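Side-chain contacts in putative modulator of DNA gyrase (PDB 1VPB), which probably acts as a metallopeptidase of the PmbA/TldD (U62) family: residues A[27-32]-A[96-101]; A[362-367]-A[423-428]. One frame throughout, in Å; residues are numbered along the deposited sequence.

In the fold
From the N terminus, helix 16-31 leads into strands 36-52, 58-73 and 76-82 of the long antiparallel sheet, and helix 87-101 then comes back beside helix 16-31. Contact 1 (27-32 with 96-101) closes this loop, joining the C-terminal ends of the two helices beside strand 58-73. The chain next adds the remaining strands of that sheet before entering the C-terminal domain, where contact 2 (362-367 with 423-428) closes a second, mostly stranded loop, bringing helix 361-366 against the end of strand 423-426. The loops follow one another in series, neither nesting nor crossing. The centres of contact 1 and contact 2 lie about 57 Å apart, on opposite sides of the chain's centre.

Contact 1 of 2, residues A[27-32]-A[96-101]; sequences DYALKN and NGIDST
I98 reaches across from helix 87-101 to the last turn of helix 16-31, meeting backbone oxygens more than side chains. Its CG1 branch stands anti to the carbonyl carbon (chi1 -70°) and the extended chi2 carries CD1 to 3.7 Å from A29 O and 3.6 Å from N32 O. CG2 also comes near N32 O, while A29 CB lies at the margin of contact with CD1. V73, L71 and C34 also touch the isoleucine.

N32, where the chain leaves the helix, folds its amide back: ND2 donates to Y28 O at 2.9 Å, nearly straight at 162°, with the acceptor in the amide plane. This places ND2 3.3 Å above the Y28 ring, over its centre. The ring itself extends toward helix 87-101, packing on E91, I94 and K95.

A water gives the contact its polar link, donating to N32 O at 2.8 Å and to D99 OD1 at 3.0 Å. D99 also forms salt bridges with K95 and R102. Between the two segments, the methyls of I98 thus pack chiefly on main-chain oxygens, which implies a contact that depends on fit and on an intervening water rather than on direct hydrogen bonds.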
loop_
_atom_site.group_PDB
_atom_site.type_symbol
_atom_site.label_atom_id
_atom_site.label_comp_id
_atom_site.label_asym_id
_atom_site.label_seq_id
_atom_site.Cartn_x
_atom_site.Cartn_y
_atom_site.Cartn_z
ATOM N N ASP A 27 10.669 26.656 17.837
ATOM C CA ASP A 27 10.627 28.057 18.243
ATOM C C ASP A 27 9.892 28.889 17.186
ATOM O O ASP A 27 9.073 29.741 17.552
ATOM C CB ASP A 27 12.053 28.554 18.502
ATOM C CG ASP A 27 12.109 30.025 18.789
ATOM O OD1 ASP A 27 11.750 30.393 19.932
ATOM O OD2 ASP A 27 12.487 30.853 17.930
ATOM N N TYR A 28 10.170 28.636 15.930
ATOM C CA TYR A 28 9.557 29.394 14.828
ATOM C C TYR A 28 8.050 29.163 14.858
ATOM O O TYR A 28 7.243 30.119 14.759
ATOM C CB TYR A 28 10.155 28.971 13.490
ATOM C CG TYR A 28 9.642 29.848 12.355
ATOM C CD1 TYR A 28 10.208 31.097 12.084
ATOM C CD2 TYR A 28 8.530 29.447 11.636
ATOM C CE1 TYR A 28 9.687 31.912 11.072
ATOM C CE2 TYR A 28 8.020 30.231 10.637
ATOM C CZ TYR A 28 8.591 31.465 10.371
ATOM O OH TYR A 28 7.975 32.202 9.365
ATOM N N ALA A 29 7.636 27.902 14.983
ATOM C CA ALA A 29 6.193 27.624 15.054
ATOM C C ALA A 29 5.504 28.356 16.227
ATOM O O ALA A 29 4.397 28.903 16.109
ATOM C CB ALA A 29 5.964 26.082 15.172
ATOM N N LEU A 30 6.139 28.341 17.412
ATOM C CA LEU A 30 5.578 28.937 18.605
ATOM C C LEU A 30 5.518 30.458 18.535
ATOM O O LEU A 30 4.547 31.054 19.033
ATOM C CB LEU A 30 6.367 28.531 19.837
ATOM C CG LEU A 30 6.221 27.037 20.229
ATOM C CD1 LEU A 30 7.235 26.726 21.349
ATOM C CD2 LEU A 30 4.818 26.621 20.558
ATOM N N LYS A 31 6.461 31.038 17.847
ATOM C CA LYS A 31 6.517 32.496 17.702
ATOM C C LYS A 31 5.595 33.001 16.600
ATOM O O LYS A 31 5.338 34.203 16.514
ATOM C CB LYS A 31 7.938 32.942 17.387
ATOM C CG LYS A 31 8.844 32.817 18.611
ATOM C CD LYS A 31 10.319 33.176 18.280
ATOM N N ASN A 32 5.100 32.124 15.742
ATOM C CA ASN A 32 4.327 32.540 14.537
ATOM C C ASN A 32 2.902 31.968 14.462
ATOM O O ASN A 32 2.348 31.936 13.371
ATOM C CB ASN A 32 5.104 32.174 13.297
ATOM C CG ASN A 32 6.282 33.086 13.070
ATOM O OD1 ASN A 32 6.094 34.213 12.618
ATOM N ND2 ASN A 32 7.469 32.658 13.461
ATOM N N ASN A 96 2.800 28.799 6.395
ATOM C CA ASN A 96 1.659 28.399 5.586
ATOM C C ASN A 96 0.872 27.295 6.258
ATOM O O ASN A 96 -0.333 27.344 6.221
ATOM C CB ASN A 96 2.087 27.985 4.194
ATOM C CG ASN A 96 2.500 29.186 3.355
ATOM O OD1 ASN A 96 2.249 30.362 3.733
ATOM N ND2 ASN A 96 3.113 28.920 2.203
ATOM N N GLY A 97 1.552 26.338 6.909
ATOM C CA GLY A 97 0.891 25.299 7.658
ATOM C C GLY A 97 0.049 25.821 8.823
ATOM O O GLY A 97 -1.096 25.396 9.023
ATOM N N ILE A 98 0.611 26.798 9.528
ATOM C CA ILE A 98 -0.079 27.417 10.662
ATOM C C ILE A 98 -1.355 28.119 10.185
ATOM O O ILE A 98 -2.441 27.916 10.718
ATOM C CB ILE A 98 0.875 28.399 11.401
ATOM C CG1 ILE A 98 1.969 27.635 12.124
ATOM C CG2 ILE A 98 0.113 29.251 12.363
ATOM C CD1 ILE A 98 3.090 28.482 12.713
ATOM N N ASP A 99 -1.204 28.919 9.133
ATOM C CA ASP A 99 -2.309 29.717 8.639
ATOM C C ASP A 99 -3.401 28.837 8.018
ATOM O O ASP A 99 -4.566 29.074 8.218
ATOM C CB ASP A 99 -1.794 30.738 7.697
ATOM C CG ASP A 99 -1.022 31.861 8.393
ATOM O OD1 ASP A 99 -1.180 32.139 9.621
ATOM O OD2 ASP A 99 -0.228 32.541 7.723
ATOM N N SER A 100 -2.989 27.741 7.378
ATOM C CA SER A 100 -3.918 26.777 6.827
ATOM C C SER A 100 -4.680 26.016 7.923
ATOM O O SER A 100 -5.893 25.792 7.811
ATOM C CB SER A 100 -3.149 25.802 5.967
ATOM O OG SER A 100 -2.665 26.465 4.828
ATOM N N THR A 101 -3.981 25.663 8.962
ATOM C CA THR A 101 -4.551 24.922 10.097
ATOM C C THR A 101 -5.638 25.745 10.741
ATOM O O THR A 101 -6.684 25.234 11.125
ATOM C CB THR A 101 -3.473 24.582 11.127
ATOM O OG1 THR A 101 -2.547 23.618 10.598
ATOM C CG2 THR A 101 -3.982 24.026 12.437
HETATM O O HOH W 1 -0.014 32.946 12.242
#

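Contact 2 of 2, residues A[362-367]-A[423-428]; sequences DGLIAG and LVATGN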
loop_
_atom_site.group_PDB
_atom_site.type_symbol
_atom_site.label_atom_id
_atom_site.label_comp_id
_atom_site.label_asym_id
_atom_site.label_seq_id
_atom_site.Cartn_x
_atom_site.Cartn_y
_atom_site.Cartn_z
ATOM N N ASP A 362 5.461 -29.331 18.146
ATOM C CA ASP A 362 5.397 -30.766 17.948
ATOM C C ASP A 362 4.762 -31.436 19.131
ATOM O O ASP A 362 3.945 -32.334 18.975
ATOM C CB ASP A 362 6.798 -31.347 17.692
ATOM C CG ASP A 362 7.369 -30.940 16.337
ATOM O OD1 ASP A 362 6.595 -30.744 15.366
ATOM O OD2 ASP A 362 8.600 -30.788 16.151
ATOM N N GLY A 363 5.116 -30.966 20.322
ATOM C CA GLY A 363 4.610 -31.525 21.566
ATOM C C GLY A 363 3.112 -31.282 21.721
ATOM O O GLY A 363 2.363 -32.149 22.188
ATOM N N LEU A 364 2.669 -30.086 21.323
ATOM C CA LEU A 364 1.237 -29.755 21.322
ATOM C C LEU A 364 0.445 -30.622 20.312
ATOM O O LEU A 364 -0.641 -31.128 20.632
ATOM C CB LEU A 364 1.058 -28.256 21.019
ATOM C CG LEU A 364 1.621 -27.298 22.057
ATOM C CD1 LEU A 364 1.640 -25.874 21.522
ATOM C CD2 LEU A 364 0.819 -27.334 23.342
ATOM N N ILE A 365 0.989 -30.810 19.113
ATOM C CA ILE A 365 0.319 -31.608 18.090
ATOM C C ILE A 365 0.148 -33.045 18.584
ATOM O O ILE A 365 -0.905 -33.665 18.435
ATOM C CB ILE A 365 1.131 -31.582 16.796
ATOM C CG1 ILE A 365 1.040 -30.203 16.136
ATOM C CG2 ILE A 365 0.671 -32.643 15.807
ATOM C CD1 ILE A 365 2.061 -30.033 15.086
ATOM N N ALA A 366 1.205 -33.548 19.199
ATOM C CA ALA A 366 1.233 -34.934 19.673
ATOM C C ALA A 366 0.091 -35.233 20.652
ATOM O O ALA A 366 -0.336 -36.393 20.792
ATOM C CB ALA A 366 2.562 -35.219 20.315
ATOM N N GLY A 367 -0.413 -34.199 21.325
ATOM C CA GLY A 367 -1.499 -34.363 22.300
ATOM C C GLY A 367 -2.914 -34.208 21.774
ATOM O O GLY A 367 -3.873 -34.295 22.546
ATOM N N LEU A 423 -9.058 -21.242 24.342
ATOM C CA LEU A 423 -7.605 -21.490 24.402
ATOM C C LEU A 423 -7.304 -22.453 25.552
ATOM O O LEU A 423 -7.592 -22.115 26.711
ATOM C CB LEU A 423 -6.870 -20.176 24.630
ATOM C CG LEU A 423 -5.346 -20.225 24.662
ATOM C CD1 LEU A 423 -4.803 -20.488 23.260
ATOM C CD2 LEU A 423 -4.804 -18.918 25.186
ATOM N N VAL A 424 -6.736 -23.622 25.224
ATOM C CA VAL A 424 -6.409 -24.628 26.242
ATOM C C VAL A 424 -4.938 -24.780 26.520
ATOM O O VAL A 424 -4.600 -25.329 27.565
ATOM C CB VAL A 424 -6.974 -26.014 25.913
ATOM C CG1 VAL A 424 -8.485 -25.955 26.004
ATOM C CG2 VAL A 424 -6.498 -26.497 24.567
ATOM N N ALA A 425 -4.080 -24.331 25.606
ATOM C CA ALA A 425 -2.637 -24.405 25.825
ATOM C C ALA A 425 -1.898 -23.380 25.022
ATOM O O ALA A 425 -2.363 -22.998 23.933
ATOM C CB ALA A 425 -2.137 -25.774 25.431
ATOM N N THR A 426 -0.711 -23.002 25.534
ATOM C CA THR A 426 0.229 -22.204 24.767
ATOM C C THR A 426 1.590 -22.899 24.770
ATOM O O THR A 426 1.954 -23.608 25.729
ATOM C CB THR A 426 0.379 -20.782 25.296
ATOM O OG1 THR A 426 1.032 -20.760 26.576
ATOM C CG2 THR A 426 -1.004 -20.086 25.517
ATOM N N GLY A 427 2.329 -22.674 23.709
ATOM C CA GLY A 427 3.658 -23.318 23.532
ATOM C C GLY A 427 4.740 -22.551 24.248
ATOM O O GLY A 427 4.483 -21.529 24.892
ATOM N N ASN A 428 5.948 -23.083 24.135
ATOM C CA ASN A 428 7.162 -22.449 24.610
ATOM C C ASN A 428 8.020 -21.866 23.470
ATOM O O ASN A 428 9.241 -21.656 23.612
ATOM C CB ASN A 428 7.945 -23.497 25.405
ATOM C CG ASN A 428 8.327 -24.694 24.564
ATOM O OD1 ASN A 428 8.290 -24.665 23.301
ATOM N ND2 ASN A 428 8.750 -25.778 25.245
#
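L364 is the residue through which helix 361-366 meets the segment 423-428. D362 O accepts the backbone N-H of A366 at 3.0 Å, a helical bond that spans L364, and G363 N is bonded to the side chain of N360, near the start of the helix.

The side chain of L364 sets out toward the strand. CG lies anti to the carbonyl carbon and beside the backbone N (chi1 -65°), and with chi2 at 168° the two methyls divide the work. CD1 rests on the backbone where the strand ends, 3.8 Å from G427 CA and 3.9 Å from G427 N, whereas CD2 meets A425 CB at 3.9 Å. The leucine thus fits close to the main chain at G427, which has no side chain to hold it off. S440 and V442 also touch L364, enclosing it further.

Beyond L364, G367 N bonds to L364 O at 3.2 Å as the chain passes into a loop.

On the strand, A425 faces the leucine and T426 points away from it, its OG1 bonded to E355 O and its side chain against P439 and L441. No hydrogen bond crosses between the two segments, so apolar contact alone joins them directly; the strand pairs instead through V424 and A425 with V442, and just past its end G427 bonds through its backbone to G357 and S440. V424 and A425 both lie opposite V442, the arrangement of a classic beta bulge in the antiparallel pairing of 423-426 with 441-443. Contact 2 sets one leucine of a short helix against A425 of this bulged strand and the backbone of G427 just after it, within the mixed-sheet region of the C-terminal domain.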